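Local coordinates for protein 'Carboxyl esterase 2 (Tuber melanosporum Mel28, PDB 5MIF) that probably hydrolyses carboxylic ester bonds, as an alpha/beta hydrolase fold carboxylesterase of a mycorrhizal fungus, at residues Ala220-Cys225 against Pro265-Asp270; Ala228-Phe233 against Arg290-Asp295. All coordinates share one frame; numbering follows the deposited sequence.

Contact 1: Ala220-Cys225 against Pro265-Asp270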
ATOM      1  N   ALA A 220      12.225  -2.145 -13.220  1.00 41.45           N
ATOM      2  CA  ALA A 220      13.510  -2.773 -13.514  1.00 42.18           C
ATOM      3  C   ALA A 220      14.575  -1.788 -13.064  1.00 41.21           C
ATOM      4  O   ALA A 220      14.549  -0.624 -13.457  1.00 42.70           O
ATOM      5  CB  ALA A 220      13.642  -3.101 -15.009  1.00 38.50           C
ATOM      6  N   THR A 221      15.492  -2.233 -12.221  1.00 44.16           N
ATOM      7  CA  THR A 221      16.515  -1.336 -11.708  1.00 44.37           C
ATOM      8  C   THR A 221      17.908  -1.857 -12.012  1.00 41.63           C
ATOM      9  O   THR A 221      18.883  -1.105 -11.980  1.00 43.66           O
ATOM     10  CB  THR A 221      16.374  -1.151 -10.190  1.00 42.59           C
ATOM     11  OG1 THR A 221      16.459  -2.434  -9.561  1.00 47.26           O
ATOM     12  CG2 THR A 221      15.038  -0.538  -9.846  1.00 45.77           C
ATOM     13  N   ASP A 222      17.990  -3.145 -12.322  1.00 45.02           N
ATOM     14  CA  ASP A 222      19.279  -3.792 -12.571  1.00 47.23           C
ATOM     15  C   ASP A 222      19.146  -4.754 -13.745  1.00 46.64           C
ATOM     16  O   ASP A 222      18.515  -5.802 -13.629  1.00 50.22           O
ATOM     17  CB  ASP A 222      19.760  -4.528 -11.314  1.00 47.50           C
ATOM     18  CG  ASP A 222      21.222  -4.956 -11.400  1.00 56.51           C
ATOM     19  OD1 ASP A 222      21.773  -5.033 -12.519  1.00 53.47           O
ATOM     20  OD2 ASP A 222      21.829  -5.202 -10.337  1.00 59.42           O
ATOM     21  N   LEU A 223      19.711  -4.375 -14.888  1.00 44.08           N
ATOM     22  CA  LEU A 223      19.579  -5.181 -16.096  1.00 47.71           C
ATOM     23  C   LEU A 223      20.714  -6.198 -16.226  1.00 50.38           C
ATOM     24  O   LEU A 223      20.668  -7.085 -17.079  1.00 50.98           O
ATOM     25  CB  LEU A 223      19.538  -4.287 -17.337  1.00 47.46           C
ATOM     26  CG  LEU A 223      18.177  -3.710 -17.746  1.00 50.63           C
ATOM     27  CD1 LEU A 223      17.535  -2.888 -16.629  1.00 44.09           C
ATOM     28  CD2 LEU A 223      18.300  -2.880 -19.001  1.00 46.88           C
ATOM     29  N   ALA A 224      21.737  -6.051 -15.392  1.00 50.05           N
ATOM     30  CA  ALA A 224      22.946  -6.857 -15.513  1.00 54.29           C
ATOM     31  C   ALA A 224      22.860  -8.128 -14.691  1.00 62.45           C
ATOM     32  O   ALA A 224      23.204  -9.207 -15.161  1.00 62.27           O
ATOM     33  CB  ALA A 224      24.159  -6.053 -15.092  1.00 53.17           C
ATOM     34  N   CYS A 225      22.392  -7.995 -13.456  1.00 59.49           N
ATOM     35  CA  CYS A 225      22.408  -9.109 -12.531  1.00 60.77           C
ATOM     36  C   CYS A 225      21.028  -9.709 -12.356  1.00 66.69           C
ATOM     37  O   CYS A 225      20.002  -9.045 -12.530  1.00 67.13           O
ATOM     38  CB  CYS A 225      22.983  -8.676 -11.180  1.00 57.97           C
ATOM     39  SG  CYS A 225      24.782  -8.430 -11.240  1.00 78.75           S
ATOM     40  N   PRO A 265      19.912   1.951 -12.758  1.00 42.60           N
ATOM     41  CA  PRO A 265      20.091   2.936 -11.681  1.00 43.71           C
ATOM     42  C   PRO A 265      20.272   2.300 -10.313  1.00 42.78           C
ATOM     43  O   PRO A 265      20.734   2.976  -9.391  1.00 45.00           O
ATOM     44  CB  PRO A 265      18.810   3.767 -11.753  1.00 41.51           C
ATOM     45  CG  PRO A 265      18.408   3.668 -13.195  1.00 40.80           C
ATOM     46  CD  PRO A 265      18.711   2.234 -13.560  1.00 40.87           C
ATOM     47  N   GLY A 266      19.905   1.026 -10.188  1.00 43.44           N
ATOM     48  CA  GLY A 266      20.197   0.256  -8.993  1.00 44.29           C
ATOM     49  C   GLY A 266      21.688   0.136  -8.701  1.00 49.17           C
ATOM     50  O   GLY A 266      22.081  -0.195  -7.581  1.00 46.08           O
ATOM     51  N   ARG A 267      22.510   0.389  -9.720  1.00 45.52           N
ATOM     52  CA  ARG A 267      23.960   0.282  -9.608  1.00 44.89           C
ATOM     53  C   ARG A 267      24.623   1.648  -9.523  1.00 46.89           C
ATOM     54  O   ARG A 267      25.848   1.753  -9.603  1.00 43.40           O
ATOM     55  CB  ARG A 267      24.528  -0.491 -10.802  1.00 45.29           C
ATOM     56  CG  ARG A 267      23.876  -1.847 -11.018  1.00 49.03           C
ATOM     57  CD  ARG A 267      24.451  -2.560 -12.235  1.00 54.59           C
ATOM     58  NE  ARG A 267      25.724  -3.185 -11.900  1.00 61.14           N
ATOM     59  CZ  ARG A 267      25.850  -4.357 -11.286  1.00 62.86           C
ATOM     60  NH1 ARG A 267      24.773  -5.065 -10.960  1.00 59.00           N
ATOM     61  NH2 ARG A 267      27.060  -4.822 -11.010  1.00 60.27           N
ATOM     62  N   ALA A 268      23.823   2.695  -9.360  1.00 43.22           N
ATOM     63  CA  ALA A 268      24.376   4.035  -9.270  1.00 46.43           C
ATOM     64  C   ALA A 268      25.155   4.174  -7.969  1.00 45.91           C
ATOM     65  O   ALA A 268      25.034   3.337  -7.075  1.00 46.39           O
ATOM     66  CB  ALA A 268      23.276   5.082  -9.366  1.00 46.30           C
ATOM     67  N   SER A 269      25.967   5.218  -7.868  1.00 46.19           N
ATOM     68  CA  SER A 269      26.755   5.442  -6.665  1.00 50.86           C
ATOM     69  C   SER A 269      25.891   5.908  -5.493  1.00 51.47           C
ATOM     70  O   SER A 269      24.801   6.466  -5.690  1.00 50.72           O
ATOM     71  CB  SER A 269      27.848   6.472  -6.922  1.00 45.31           C
ATOM     72  OG  SER A 269      27.295   7.774  -7.001  1.00 50.93           O
ATOM     73  N   ASP A 270      26.381   5.658  -4.280  1.00 51.26           N
ATOM     74  CA  ASP A 270      25.773   6.194  -3.062  1.00 51.72           C
ATOM     75  C   ASP A 270      25.579   7.698  -3.166  1.00 49.38           C
ATOM     76  O   ASP A 270      24.536   8.232  -2.787  1.00 49.35           O
ATOM     77  CB  ASP A 270      26.639   5.864  -1.838  1.00 51.08           C
ATOM     78  CG  ASP A 270      26.440   4.451  -1.348  1.00 51.89           C
ATOM     79  OD1 ASP A 270      25.591   3.739  -1.917  1.00 56.11           O
ATOM     80  OD2 ASP A 270      27.146   4.041  -0.403  1.00 59.77           O
TER
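Arg267 reaches across to Asp222 in a salt bridge and contributes the largest share of the buried surface. A bend at chi3 (80°) turns the guanidinium back toward the aspartate, and NH1 does the touching: it lies 3.0 Å from Asp222 OD2 and 3.4 Å from Asp222 OD1. Both hydrogen bonds are weak. Asp222 meets the guanidinium at its edge, but the two planes stand 61° apart and NH1 alone faces both oxygens, so the pair is not the flat, two-pronged kind. Ala224 CB sits over one face of the guanidinium, 4.3 Å from Arg267 NH1, while Cys225 SG comes in obliquely at 3.4 Å from Arg267 NH1.

Asp222 is held in place from its own side of the contact. With CG anti to the backbone N, the carboxylate lies beside the onward chain, where OD1 accepts from Ala224 N at 3.0 Å and from Cys225 N at 3.2 Å. Both donors arrive from the same face of the carboxylate, the second from well above its plane, and together they fix the group's rotation.

Thr221 contributes chiefly through its backbone. Its O takes a hydrogen bond from Gly266 N (3.0 Å, N-H...O angle 150°), and Pro265 CD packs beside the same Thr221 O at 3.7 Å. The threonine side chain turns to Phe296 of helix 290-302.

The contact thus ties the loop after strand 213-217 of the alpha/beta hydrolase fold to the 3-10 turn 265-267, with Asp222 heading an Asx turn.

Contact 2: Ala228-Phe233 against Arg290-Asp295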
ATOM      1  N   ALA A 228      17.387 -12.956  -6.449  1.00 59.83           N
ATOM      2  CA  ALA A 228      16.765 -14.125  -5.829  1.00 59.72           C
ATOM      3  C   ALA A 228      15.400 -14.487  -6.433  1.00 59.96           C
ATOM      4  O   ALA A 228      15.109 -15.665  -6.651  1.00 58.21           O
ATOM      5  CB  ALA A 228      16.631 -13.903  -4.321  1.00 55.33           C
ATOM      6  N   THR A 229      14.563 -13.487  -6.701  1.00 54.55           N
ATOM      7  CA  THR A 229      13.218 -13.782  -7.190  1.00 55.86           C
ATOM      8  C   THR A 229      13.190 -14.252  -8.654  1.00 56.90           C
ATOM      9  O   THR A 229      12.173 -14.789  -9.096  1.00 54.32           O
ATOM     10  CB  THR A 229      12.271 -12.569  -7.042  1.00 53.14           C
ATOM     11  OG1 THR A 229      12.877 -11.409  -7.617  1.00 52.85           O
ATOM     12  CG2 THR A 229      11.950 -12.305  -5.569  1.00 48.87           C
ATOM     13  N   PHE A 230      14.284 -14.064  -9.401  1.00 57.40           N
ATOM     14  CA  PHE A 230      14.394 -14.680 -10.733  1.00 62.13           C
ATOM     15  C   PHE A 230      14.254 -16.188 -10.600  1.00 59.49           C
ATOM     16  O   PHE A 230      13.520 -16.828 -11.350  1.00 60.39           O
ATOM     17  CB  PHE A 230      15.736 -14.374 -11.416  1.00 62.54           C
ATOM     18  CG  PHE A 230      15.765 -13.089 -12.191  1.00 67.13           C
ATOM     19  CD1 PHE A 230      15.700 -11.856 -11.545  1.00 70.34           C
ATOM     20  CD2 PHE A 230      15.852 -13.114 -13.576  1.00 68.62           C
ATOM     21  CE1 PHE A 230      15.741 -10.666 -12.269  1.00 62.86           C
ATOM     22  CE2 PHE A 230      15.887 -11.938 -14.308  1.00 66.65           C
ATOM     23  CZ  PHE A 230      15.833 -10.710 -13.652  1.00 66.46           C
ATOM     24  N   LYS A 231      14.957 -16.730  -9.612  1.00 59.02           N
ATOM     25  CA  LYS A 231      14.938 -18.152  -9.308  1.00 63.66           C
ATOM     26  C   LYS A 231      13.600 -18.595  -8.693  1.00 66.12           C
ATOM     27  O   LYS A 231      13.136 -19.710  -8.935  1.00 64.49           O
ATOM     28  CB  LYS A 231      16.095 -18.484  -8.356  1.00 65.77           C
ATOM     29  CG  LYS A 231      17.456 -18.291  -9.002  1.00 71.70           C
ATOM     30  CD  LYS A 231      18.543 -18.023  -7.975  1.00 79.05           C
ATOM     31  CE  LYS A 231      19.890 -17.757  -8.660  1.00 86.88           C
ATOM     32  NZ  LYS A 231      21.062 -17.902  -7.737  1.00 79.05           N
ATOM     33  N   GLU A 232      12.980 -17.726  -7.897  1.00 60.98           N
ATOM     34  CA  GLU A 232      11.740 -18.083  -7.219  1.00 59.43           C
ATOM     35  C   GLU A 232      10.540 -18.132  -8.178  1.00 57.66           C
ATOM     36  O   GLU A 232       9.656 -18.974  -8.034  1.00 61.21           O
ATOM     37  CB  GLU A 232      11.458 -17.107  -6.075  1.00 55.36           C
ATOM     38  CG  GLU A 232      10.260 -17.495  -5.239  1.00 54.11           C
ATOM     39  CD  GLU A 232      10.095 -16.631  -4.008  1.00 59.52           C
ATOM     40  OE1 GLU A 232      10.911 -15.700  -3.812  1.00 58.89           O
ATOM     41  OE2 GLU A 232       9.157 -16.908  -3.224  1.00 55.23           O
ATOM     42  N   PHE A 233      10.499 -17.219  -9.143  1.00 60.76           N
ATOM     43  CA  PHE A 233       9.397 -17.178 -10.109  1.00 58.66           C
ATOM     44  C   PHE A 233       9.866 -17.200 -11.571  1.00 63.29           C
ATOM     45  O   PHE A 233       9.479 -16.321 -12.350  1.00 56.96           O
ATOM     46  CB  PHE A 233       8.554 -15.925  -9.877  1.00 55.75           C
ATOM     47  CG  PHE A 233       8.182 -15.701  -8.441  1.00 55.76           C
ATOM     48  CD1 PHE A 233       7.145 -16.411  -7.855  1.00 57.46           C
ATOM     49  CD2 PHE A 233       8.876 -14.777  -7.674  1.00 54.09           C
ATOM     50  CE1 PHE A 233       6.802 -16.199  -6.527  1.00 56.70           C
ATOM     51  CE2 PHE A 233       8.540 -14.561  -6.351  1.00 55.78           C
ATOM     52  CZ  PHE A 233       7.502 -15.271  -5.776  1.00 55.12           C
ATOM     53  N   ARG A 290      10.577  -8.633  -8.670  1.00 44.71           N
ATOM     54  CA  ARG A 290      10.220  -8.060  -7.366  1.00 43.05           C
ATOM     55  C   ARG A 290      11.439  -7.630  -6.532  1.00 43.94           C
ATOM     56  O   ARG A 290      11.443  -6.546  -5.955  1.00 45.35           O
ATOM     57  CB  ARG A 290       9.374  -9.053  -6.560  1.00 43.94           C
ATOM     58  CG  ARG A 290       8.859  -8.502  -5.231  1.00 42.16           C
ATOM     59  CD  ARG A 290       8.250  -9.610  -4.386  1.00 41.69           C
ATOM     60  NE  ARG A 290       9.299 -10.367  -3.707  1.00 40.83           N
ATOM     61  CZ  ARG A 290       9.169 -11.613  -3.257  1.00 45.25           C
ATOM     62  NH1 ARG A 290       8.023 -12.263  -3.408  1.00 47.24           N
ATOM     63  NH2 ARG A 290      10.186 -12.207  -2.643  1.00 46.77           N
ATOM     64  N   GLN A 291      12.467  -8.474  -6.471  1.00 43.35           N
ATOM     65  CA  GLN A 291      13.644  -8.188  -5.640  1.00 48.22           C
ATOM     66  C   GLN A 291      14.345  -6.868  -6.001  1.00 49.44           C
ATOM     67  O   GLN A 291      14.894  -6.177  -5.130  1.00 46.81           O
ATOM     68  CB  GLN A 291      14.648  -9.345  -5.727  1.00 51.57           C
ATOM     69  CG  GLN A 291      15.819  -9.233  -4.755  1.00 53.83           C
ATOM     70  CD  GLN A 291      15.425  -9.538  -3.321  1.00 60.79           C
ATOM     71  OE1 GLN A 291      14.653 -10.462  -3.063  1.00 61.65           O
ATOM     72  NE2 GLN A 291      15.939  -8.747  -2.379  1.00 60.32           N
ATOM     73  N   GLN A 292      14.343  -6.530  -7.287  1.00 46.62           N
ATOM     74  CA  GLN A 292      15.025  -5.326  -7.756  1.00 48.08           C
ATOM     75  C   GLN A 292      14.442  -4.054  -7.152  1.00 42.48           C
ATOM     76  O   GLN A 292      15.183  -3.186  -6.675  1.00 44.79           O
ATOM     77  CB  GLN A 292      14.975  -5.247  -9.286  1.00 45.51           C
ATOM     78  CG  GLN A 292      15.886  -6.253  -9.946  1.00 51.60           C
ATOM     79  CD  GLN A 292      15.956  -6.090 -11.445  1.00 53.43           C
ATOM     80  OE1 GLN A 292      15.631  -5.028 -11.992  1.00 47.26           O
ATOM     81  NE2 GLN A 292      16.340  -7.165 -12.131  1.00 57.29           N
ATOM     82  N   GLY A 293      13.117  -3.938  -7.188  1.00 42.50           N
ATOM     83  CA  GLY A 293      12.448  -2.782  -6.615  1.00 40.63           C
ATOM     84  C   GLY A 293      12.693  -2.649  -5.123  1.00 43.17           C
ATOM     85  O   GLY A 293      13.027  -1.562  -4.643  1.00 42.31           O
ATOM     86  N   GLU A 294      12.567  -3.762  -4.399  1.00 40.54           N
ATOM     87  CA  GLU A 294      12.719  -3.759  -2.944  1.00 44.87           C
ATOM     88  C   GLU A 294      14.151  -3.409  -2.542  1.00 43.93           C
ATOM     89  O   GLU A 294      14.367  -2.582  -1.654  1.00 42.10           O
ATOM     90  CB  GLU A 294      12.289  -5.119  -2.361  1.00 44.20           C
ATOM     91  CG  GLU A 294      10.796  -5.404  -2.548  1.00 43.28           C
ATOM     92  CD  GLU A 294      10.279  -6.656  -1.818  1.00 46.87           C
ATOM     93  OE1 GLU A 294      11.071  -7.548  -1.457  1.00 47.83           O
ATOM     94  OE2 GLU A 294       9.050  -6.735  -1.592  1.00 48.01           O
ATOM     95  N   ASP A 295      15.126  -4.017  -3.212  1.00 45.58           N
ATOM     96  CA  ASP A 295      16.531  -3.704  -2.949  1.00 44.22           C
ATOM     97  C   ASP A 295      16.839  -2.244  -3.263  1.00 43.90           C
ATOM     98  O   ASP A 295      17.568  -1.587  -2.514  1.00 46.08           O
ATOM     99  CB  ASP A 295      17.459  -4.621  -3.753  1.00 49.45           C
ATOM    100  CG  ASP A 295      17.483  -6.042  -3.216  1.00 53.83           C
ATOM    101  OD1 ASP A 295      17.072  -6.251  -2.054  1.00 55.16           O
ATOM    102  OD2 ASP A 295      17.910  -6.951  -3.956  1.00 59.33           O
TER
HETATM  103  O   HOH W   1       7.645 -14.628  -1.984  1.00 52.01           O
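Ala228 CB meets Gln291 OE1 at 4.2 Å, an outer contact between two helices whose short segments run nearly antiparallel, 155° apart. The amide of Gln291 is steadied from its own helix, where NE2 donates to both carboxylate oxygens of Asp295, one turn on.

Thr229 points toward the partner helix and uses its two branches differently. OG1, placed between the backbone N and the carbonyl carbon (chi1 51°), accepts from Gln291 N at 3.2 Å with an N-H...O angle of 160°, and it is also hydrogen-bonded to Pro288 O. The methyl meets the neighbouring residue: CG2 lies over one face of the Arg290 guanidinium, 3.4 Å from Arg290 NH2.

Phe230 brings its ring edge to the amide of Gln292, with CE1 3.6 Å from Gln292 NE2 and the two planes nearly parallel. OE1 of that amide is bonded to the backbone at Thr221, while the ring also packs on Thr241 and Ile244 of helix 241-251.

Glu232, extended beyond CG, forms a long salt bridge from OE1 to Arg290 NH2 (3.8 Å), its carboxylate almost perpendicular to the guanidinium. A water bridges the same two groups through their other atoms: it donates to Glu232 OE2 at 3.0 Å and accepts from Arg290 NH1 at 2.8 Å, in the guanidinium plane. Phe233 sets CE2 3.8 Å from Arg290 NH1, which approaches near the ring plane, at its edge.

Arg290 NH1 also donates to Glu285 O. NH1 is thus gripped by a water and a carbonyl while a methyl packs over the guanidinium face, and the nearby glutamate, though not in tight contact, probably helps to balance its charge beside Arg311.

How the contacts relate
The two contacts, with centres about 13 Å apart, are joined by Gln292 of helix 290-302. Its OE1 probably accepts hydrogen bonds from Thr221 N at 2.8 Å and Asp222 N at 3.0 Å, holding the backbone of the loop at Thr221 and Asp222, which contact 1 uses, while NE2 of the same amide serves contact 2. The segments alternate along the chain, and 220-225 and 228-233 follow one another after strand 213-217. Segment 220-225 and contact 2 both approach the probable catalytic centre: Ala220, at the head of that segment, is backbone-bonded to Ser190, the likely nucleophile, and the Arg290 side chain touches the putative Ser190-His317-Asp287 triad.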